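Local coordinates for peroxiredoxin (Mycobacterium tuberculosis, PDB 5EPF), which reduces hydrogen peroxide and organic hydroperoxides to water and alcohols as a thiol-specific peroxidase, protecting the cell against oxidative stress, at residues Ser72-Gln84 with Asp94-Ala106. Numbering follows the deposited sequence.
Sequences SRVGISTDPVRKQ and DYPLLSDAQGTVA. With EDO (1,2-ethanediol), chain D.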
ATOM      1  N   SER A  72       1.607   6.343  -8.194  0.54 12.13           N
ATOM      2  CA  SER A  72       1.430   4.913  -8.343  0.54 11.78           C
ATOM      3  C   SER A  72       0.922   4.275  -7.055  0.54 11.17           C
ATOM      4  O   SER A  72       1.094   4.786  -5.952  0.54 13.34           O
ATOM      5  CB  SER A  72       2.722   4.257  -8.785  0.54 11.95           C
ATOM      6  OG  SER A  72       3.654   4.321  -7.737  0.54 10.94           O
ATOM      7  N   ARG A  73       0.283   3.141  -7.233  1.00  8.84           N
ATOM      8  CA  ARG A  73      -0.395   2.394  -6.185  1.00  9.42           C
ATOM      9  C   ARG A  73       0.434   1.153  -5.885  1.00  7.62           C
ATOM     10  O   ARG A  73       0.892   0.485  -6.807  1.00  8.68           O
ATOM     11  CB  ARG A  73      -1.760   1.913  -6.751  1.00 13.09           C
ATOM     12  CG  ARG A  73      -2.644   3.038  -7.325  1.00 13.95           C
ATOM     13  CD  ARG A  73      -3.614   2.519  -8.370  1.00 14.14           C
ATOM     14  NE  ARG A  73      -2.878   2.196  -9.562  1.00 16.57           N
ATOM     15  CZ  ARG A  73      -3.310   1.401 -10.522  1.00 13.85           C
ATOM     16  NH1 ARG A  73      -4.540   0.892 -10.517  1.00 12.82           N
ATOM     17  NH2 ARG A  73      -2.510   1.168 -11.534  1.00 15.75           N
ATOM     18  N   VAL A  74       0.611   0.830  -4.607  1.00  6.72           N
ATOM     19  CA  VAL A  74       1.342  -0.364  -4.183  1.00  6.54           C
ATOM     20  C   VAL A  74       0.608  -0.958  -2.986  1.00  5.45           C
ATOM     21  O   VAL A  74       0.482  -0.303  -1.943  1.00  6.48           O
ATOM     22  CB  VAL A  74       2.800  -0.069  -3.790  1.00  7.62           C
ATOM     23  CG1 VAL A  74       3.502  -1.337  -3.285  1.00  7.99           C
ATOM     24  CG2 VAL A  74       3.577   0.542  -4.965  1.00  8.74           C
ATOM     25  N   GLY A  75       0.107  -2.206  -3.121  1.00  6.21           N
ATOM     26  CA  GLY A  75      -0.486  -2.890  -1.983  1.00  6.62           C
ATOM     27  C   GLY A  75       0.569  -3.626  -1.188  1.00  6.30           C
ATOM     28  O   GLY A  75       1.614  -3.989  -1.726  1.00  7.72           O
ATOM     29  N   ILE A  76       0.292  -3.873   0.091  1.00  6.80           N
ATOM     30  CA  ILE A  76       1.250  -4.560   0.952  1.00  6.85           C
ATOM     31  C   ILE A  76       0.497  -5.264   2.069  1.00  7.19           C
ATOM     32  O   ILE A  76      -0.461  -4.725   2.641  1.00  7.24           O
ATOM     33  CB  ILE A  76       2.334  -3.580   1.474  1.00  6.97           C
ATOM     34  CG1 ILE A  76       3.343  -4.269   2.405  1.00  7.89           C
ATOM     35  CG2 ILE A  76       1.705  -2.337   2.111  1.00  7.73           C
ATOM     36  CD1 ILE A  76       4.541  -3.389   2.750  1.00  9.35           C
ATOM     37  N   SER A  77       0.920  -6.490   2.365  1.00  7.12           N
ATOM     38  CA  SER A  77       0.385  -7.214   3.515  1.00  7.49           C
ATOM     39  C   SER A  77       1.425  -8.246   3.941  1.00  6.98           C
ATOM     40  O   SER A  77       2.463  -8.406   3.294  1.00  8.18           O
ATOM     41  CB  SER A  77      -0.939  -7.914   3.179  1.00  7.98           C
ATOM     42  OG  SER A  77      -0.658  -9.035   2.347  1.00  8.04           O
ATOM     43  N   THR A  78       1.117  -8.986   5.008  1.00  8.14           N
ATOM     44  CA  THR A  78       1.985 -10.083   5.417  1.00  8.87           C
ATOM     45  C   THR A  78       1.720 -11.373   4.650  1.00  9.34           C
ATOM     46  O   THR A  78       2.349 -12.386   4.959  1.00 10.87           O
ATOM     47  CB  THR A  78       1.858 -10.345   6.921  1.00 10.11           C
ATOM     48  OG1 THR A  78       0.495 -10.664   7.234  1.00 11.24           O
ATOM     49  CG2 THR A  78       2.327  -9.140   7.725  1.00 11.67           C
ATOM     50  N   ASP A  79       0.810 -11.376   3.679  1.00  8.05           N
ATOM     51  CA  ASP A  79       0.536 -12.601   2.939  1.00  8.48           C
ATOM     52  C   ASP A  79       1.762 -13.032   2.124  1.00  8.82           C
ATOM     53  O   ASP A  79       2.523 -12.190   1.644  1.00  9.16           O
ATOM     54  CB  ASP A  79      -0.632 -12.372   1.993  1.00  9.01           C
ATOM     55  CG  ASP A  79      -1.921 -12.114   2.736  1.00  9.56           C
ATOM     56  OD1 ASP A  79      -2.374 -13.026   3.453  1.00 11.30           O
ATOM     57  OD2 ASP A  79      -2.484 -11.008   2.626  1.00 10.10           O
ATOM     58  N   PRO A  80       1.954 -14.343   1.938  1.00  8.75           N
ATOM     59  CA  PRO A  80       3.082 -14.833   1.133  0.55  9.28           C
ATOM     60  C   PRO A  80       2.947 -14.420  -0.326  1.00  8.30           C
ATOM     61  O   PRO A  80       1.851 -14.159  -0.836  1.00  8.71           O
ATOM     62  CB  PRO A  80       2.977 -16.361   1.269  0.55 10.36           C
ATOM     63  CG  PRO A  80       2.256 -16.578   2.538  0.55  9.99           C
ATOM     64  CD  PRO A  80       1.264 -15.440   2.638  0.55  9.50           C
ATOM     65  N   VAL A  81       4.094 -14.386  -1.012  1.00  8.96           N
ATOM     66  CA  VAL A  81       4.136 -14.053  -2.437  1.00  9.80           C
ATOM     67  C   VAL A  81       3.126 -14.878  -3.225  1.00  9.73           C
ATOM     68  O   VAL A  81       2.412 -14.352  -4.082  1.00  9.80           O
ATOM     69  CB  VAL A  81       5.573 -14.237  -2.973  1.00 10.21           C
ATOM     70  CG1 VAL A  81       5.635 -14.179  -4.497  1.00 11.08           C
ATOM     71  CG2 VAL A  81       6.499 -13.167  -2.378  1.00 11.01           C
ATOM     72  N   ARG A  82       3.041 -16.184  -2.950  1.00 10.31           N
ATOM     73  CA  ARG A  82       2.158 -17.023  -3.757  0.55 10.92           C
ATOM     74  C   ARG A  82       0.693 -16.625  -3.606  1.00 10.21           C
ATOM     75  O   ARG A  82      -0.083 -16.758  -4.562  1.00 11.53           O
ATOM     76  CB  ARG A  82       2.375 -18.509  -3.452  0.55 12.35           C
ATOM     77  CG  ARG A  82       1.862 -18.986  -2.100  0.55 14.37           C
ATOM     78  CD  ARG A  82       2.324 -20.426  -1.819  0.55 17.29           C
ATOM     79  NE  ARG A  82       3.775 -20.475  -1.673  0.55 19.56           N
ATOM     80  CZ  ARG A  82       4.468 -21.541  -1.289  0.55 21.58           C
ATOM     81  NH1 ARG A  82       3.848 -22.682  -1.008  0.55 22.92           N
ATOM     82  NH2 ARG A  82       5.793 -21.455  -1.195  0.55 21.96           N
ATOM     83  N   LYS A  83       0.293 -16.122  -2.431  1.00  9.54           N
ATOM     84  CA  LYS A  83      -1.085 -15.675  -2.273  1.00  9.71           C
ATOM     85  C   LYS A  83      -1.299 -14.310  -2.910  1.00  8.94           C
ATOM     86  O   LYS A  83      -2.335 -14.073  -3.540  1.00  9.07           O
ATOM     87  CB  LYS A  83      -1.494 -15.658  -0.802  1.00  9.99           C
ATOM     88  CG  LYS A  83      -2.994 -15.379  -0.641  1.00 10.98           C
ATOM     89  CD  LYS A  83      -3.514 -15.670   0.757  1.00 12.85           C
ATOM     90  CE  LYS A  83      -5.032 -15.487   0.764  1.00 13.98           C
ATOM     91  NZ  LYS A  83      -5.667 -15.981   1.996  1.00 16.17           N
ATOM     92  N   GLN A  84      -0.329 -13.404  -2.756  1.00  8.63           N
ATOM     93  CA  GLN A  84      -0.400 -12.129  -3.465  1.00  8.38           C
ATOM     94  C   GLN A  84      -0.494 -12.358  -4.966  1.00  8.75           C
ATOM     95  O   GLN A  84      -1.260 -11.676  -5.655  1.00  8.76           O
ATOM     96  CB  GLN A  84       0.823 -11.257  -3.151  1.00  8.50           C
ATOM     97  CG  GLN A  84       1.120 -10.959  -1.672  1.00  8.71           C
ATOM     98  CD  GLN A  84       0.124 -10.021  -1.012  1.00  8.64           C
ATOM     99  OE1 GLN A  84      -1.090 -10.188  -1.125  1.00  8.70           O
ATOM    100  NE2 GLN A  84       0.642  -9.032  -0.298  1.00 10.38           N
ATOM    101  N   ASP A  94      -3.157  -4.115 -11.900  1.00 11.64           N
ATOM    102  CA  ASP A  94      -2.121  -3.521 -12.738  1.00 11.92           C
ATOM    103  C   ASP A  94      -1.086  -2.779 -11.900  1.00 12.13           C
ATOM    104  O   ASP A  94      -0.651  -1.695 -12.287  1.00 15.12           O
ATOM    105  CB  ASP A  94      -2.760  -2.580 -13.763  1.00 12.76           C
ATOM    106  CG  ASP A  94      -3.499  -1.414 -13.111  1.00 14.60           C
ATOM    107  OD1 ASP A  94      -4.196  -1.613 -12.086  1.00 14.08           O
ATOM    108  OD2 ASP A  94      -3.365  -0.285 -13.634  1.00 17.97           O
ATOM    109  N   TYR A  95      -0.699  -3.325 -10.751  1.00  9.48           N
ATOM    110  CA  TYR A  95       0.217  -2.651  -9.840  1.00  8.30           C
ATOM    111  C   TYR A  95       0.848  -3.698  -8.923  1.00  7.75           C
ATOM    112  O   TYR A  95       0.350  -4.827  -8.817  1.00  8.34           O
ATOM    113  CB  TYR A  95      -0.502  -1.540  -9.044  1.00  7.73           C
ATOM    114  CG  TYR A  95      -1.722  -1.994  -8.257  1.00  6.58           C
ATOM    115  CD1 TYR A  95      -1.588  -2.506  -6.967  1.00  7.89           C
ATOM    116  CD2 TYR A  95      -3.019  -1.883  -8.790  1.00  7.35           C
ATOM    117  CE1 TYR A  95      -2.671  -2.920  -6.242  1.00  7.54           C
ATOM    118  CE2 TYR A  95      -4.129  -2.303  -8.051  1.00  7.45           C
ATOM    119  CZ  TYR A  95      -3.950  -2.823  -6.779  1.00  6.83           C
ATOM    120  OH  TYR A  95      -5.015  -3.228  -6.002  1.00  8.00           O
ATOM    121  N   PRO A  96       1.919  -3.345  -8.216  1.00  8.25           N
ATOM    122  CA  PRO A  96       2.589  -4.313  -7.340  1.00  8.17           C
ATOM    123  C   PRO A  96       1.837  -4.578  -6.040  1.00  6.97           C
ATOM    124  O   PRO A  96       1.259  -3.670  -5.427  1.00  8.03           O
ATOM    125  CB  PRO A  96       3.940  -3.637  -7.048  1.00  8.79           C
ATOM    126  CG  PRO A  96       4.089  -2.551  -8.092  1.00  8.95           C
ATOM    127  CD  PRO A  96       2.680  -2.081  -8.311  1.00  8.78           C
ATOM    128  N   LEU A  97       1.889  -5.841  -5.614  1.00  7.84           N
ATOM    129  CA  LEU A  97       1.530  -6.255  -4.260  1.00  7.55           C
ATOM    130  C   LEU A  97       2.801  -6.778  -3.612  1.00  7.64           C
ATOM    131  O   LEU A  97       3.409  -7.721  -4.133  1.00  9.40           O
ATOM    132  CB  LEU A  97       0.496  -7.380  -4.270  1.00  7.48           C
ATOM    133  CG  LEU A  97      -0.858  -7.086  -4.915  1.00  7.26           C
ATOM    134  CD1 LEU A  97      -1.754  -8.301  -4.753  1.00  9.07           C
ATOM    135  CD2 LEU A  97      -1.538  -5.861  -4.303  1.00  8.15           C
ATOM    136  N   LEU A  98       3.206  -6.170  -2.494  1.00  7.63           N
ATOM    137  CA  LEU A  98       4.417  -6.564  -1.791  1.00  7.91           C
ATOM    138  C   LEU A  98       4.085  -7.524  -0.655  1.00  7.34           C
ATOM    139  O   LEU A  98       3.066  -7.375   0.038  1.00  7.96           O
ATOM    140  CB  LEU A  98       5.152  -5.343  -1.231  1.00  8.25           C
ATOM    141  CG  LEU A  98       5.496  -4.252  -2.252  1.00  9.25           C
ATOM    142  CD1 LEU A  98       6.270  -3.146  -1.547  1.00  9.88           C
ATOM    143  CD2 LEU A  98       6.284  -4.824  -3.433  1.00 10.29           C
ATOM    144  N   SER A  99       4.961  -8.501  -0.457  1.00  8.09           N
ATOM    145  CA  SER A  99       4.835  -9.459   0.637  1.00  8.26           C
ATOM    146  C   SER A  99       5.802  -9.053   1.741  1.00  8.92           C
ATOM    147  O   SER A  99       7.023  -9.064   1.533  1.00 10.12           O
ATOM    148  CB  SER A  99       5.150 -10.871   0.152  1.00  9.63           C
ATOM    149  OG  SER A  99       5.187 -11.788   1.235  1.00  9.71           O
ATOM    150  N   ASP A 100       5.245  -8.720   2.900  1.00  9.00           N
ATOM    151  CA  ASP A 100       5.989  -8.328   4.094  1.00  9.13           C
ATOM    152  C   ASP A 100       5.937  -9.508   5.061  1.00 10.79           C
ATOM    153  O   ASP A 100       5.265  -9.467   6.090  1.00 10.24           O
ATOM    154  CB  ASP A 100       5.304  -7.082   4.675  1.00  9.28           C
ATOM    155  CG  ASP A 100       6.052  -6.462   5.832  1.00  9.76           C
ATOM    156  OD1 ASP A 100       7.301  -6.532   5.905  1.00 10.00           O
ATOM    157  OD2 ASP A 100       5.370  -5.837   6.670  1.00 10.78           O
ATOM    158  N   ALA A 101       6.654 -10.590   4.717  1.00 11.46           N
ATOM    159  CA  ALA A 101       6.352 -11.899   5.301  1.00 13.23           C
ATOM    160  C   ALA A 101       6.673 -11.981   6.785  1.00 13.63           C
ATOM    161  O   ALA A 101       6.104 -12.831   7.476  1.00 14.94           O
ATOM    162  CB  ALA A 101       7.051 -13.022   4.525  1.00 15.08           C
ATOM    163  N   GLN A 102       7.565 -11.132   7.296  1.00 13.72           N
ATOM    164  CA  GLN A 102       7.843 -11.078   8.730  1.00 15.49           C
ATOM    165  C   GLN A 102       7.259  -9.840   9.401  1.00 13.96           C
ATOM    166  O   GLN A 102       7.494  -9.620  10.590  1.00 15.38           O
ATOM    167  CB  GLN A 102       9.350 -11.153   9.001  1.00 18.87           C
ATOM    168  CG  GLN A 102       9.994 -12.486   8.650  1.00 22.49           C
ATOM    169  CD  GLN A 102      10.237 -12.639   7.163  1.00 25.83           C
ATOM    170  OE1 GLN A 102      10.768 -11.733   6.517  1.00 27.39           O
ATOM    171  NE2 GLN A 102       9.846 -13.781   6.612  1.00 27.32           N
ATOM    172  N   GLY A 103       6.510  -9.018   8.678  1.00 11.74           N
ATOM    173  CA  GLY A 103       5.966  -7.811   9.273  1.00 12.28           C
ATOM    174  C   GLY A 103       6.981  -6.723   9.540  1.00 10.82           C
ATOM    175  O   GLY A 103       6.670  -5.778  10.267  1.00 11.68           O
ATOM    176  N   THR A 104       8.182  -6.818   8.958  1.00 11.44           N
ATOM    177  CA  THR A 104       9.240  -5.848   9.230  1.00 12.47           C
ATOM    178  C   THR A 104       8.855  -4.452   8.750  1.00 11.06           C
ATOM    179  O   THR A 104       9.052  -3.460   9.464  1.00 12.04           O
ATOM    180  CB  THR A 104      10.530  -6.317   8.547  1.00 14.49           C
ATOM    181  OG1 THR A 104      10.879  -7.611   9.061  1.00 16.67           O
ATOM    182  CG2 THR A 104      11.680  -5.337   8.790  1.00 15.20           C
ATOM    183  N   VAL A 105       8.283  -4.348   7.550  1.00  9.61           N
ATOM    184  CA  VAL A 105       7.906  -3.037   7.050  1.00  9.06           C
ATOM    185  C   VAL A 105       6.666  -2.534   7.777  1.00  8.93           C
ATOM    186  O   VAL A 105       6.569  -1.351   8.124  1.00  9.54           O
ATOM    187  CB  VAL A 105       7.773  -3.059   5.514  1.00  9.32           C
ATOM    188  CG1 VAL A 105       7.320  -1.705   4.988  1.00  9.74           C
ATOM    189  CG2 VAL A 105       9.113  -3.444   4.871  1.00 10.81           C
ATOM    190  N   ALA A 106       5.725  -3.432   8.076  1.00  9.35           N
ATOM    191  CA  ALA A 106       4.584  -3.045   8.903  1.00  9.12           C
ATOM    192  C   ALA A 106       5.049  -2.438  10.227  1.00  9.59           C
ATOM    193  O   ALA A 106       4.502  -1.427  10.685  1.00 10.28           O
ATOM    194  CB  ALA A 106       3.690  -4.262   9.148  1.00 10.51           C
TER
HETATM  195  C1  EDO D 202       6.496 -17.711  -1.476  1.00 24.80           C
HETATM  196  O1  EDO D 202       5.069 -17.675  -1.419  1.00 21.44           O
HETATM  197  C2  EDO D 202       6.942 -18.437  -2.736  1.00 28.12           C
HETATM  198  O2  EDO D 202       6.392 -17.778  -3.875  1.00 29.61           O
HETATM  199  O   HOH W   1       3.782 -14.067   6.475  1.00 20.73           O
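Gly75 and Ser77 each use both backbone groups on segment 94-106: Gly75 N donates to Pro96 O and Gly75 O accepts from Leu98 N, then Ser77 N reaches Leu98 O at 3.3 Å and Ser77 O takes Asp100 N at 2.8 Å. Leu98 O is gripped twice, because Gln84 NE2 also donates to it (3.0 Å), coming from above the carbonyl plane; a bend at chi2 (-70°) turns the amide back to the strand, and Tyr44 OH bonds its OE1. Ser99 OG, anti to its own N (chi1 173°), gives its proton to Asp79 O at 2.7 Å, tying strand 97-99 to the turn ahead of helix 81-91. One water bridges Thr78 O and Ala101 O. At the other end Arg73 holds Asp94 end-on: NH2 to OD2 is 2.7 Å and nearly straight, while NH1 to OD1 is more bent. Tyr95 CD2 lies over one guanidinium face, and NH1 also serves Phe59 O. Val74 CG1 packs on Leu98 CG and CD1 (both 3.7 Å), and Ile76 CD1 meets Val105 CG1. Two parallel strands joined through helix 81-91 make a beta-alpha-beta unit of the thioredoxin fold, with 97-99 at the sheet edge.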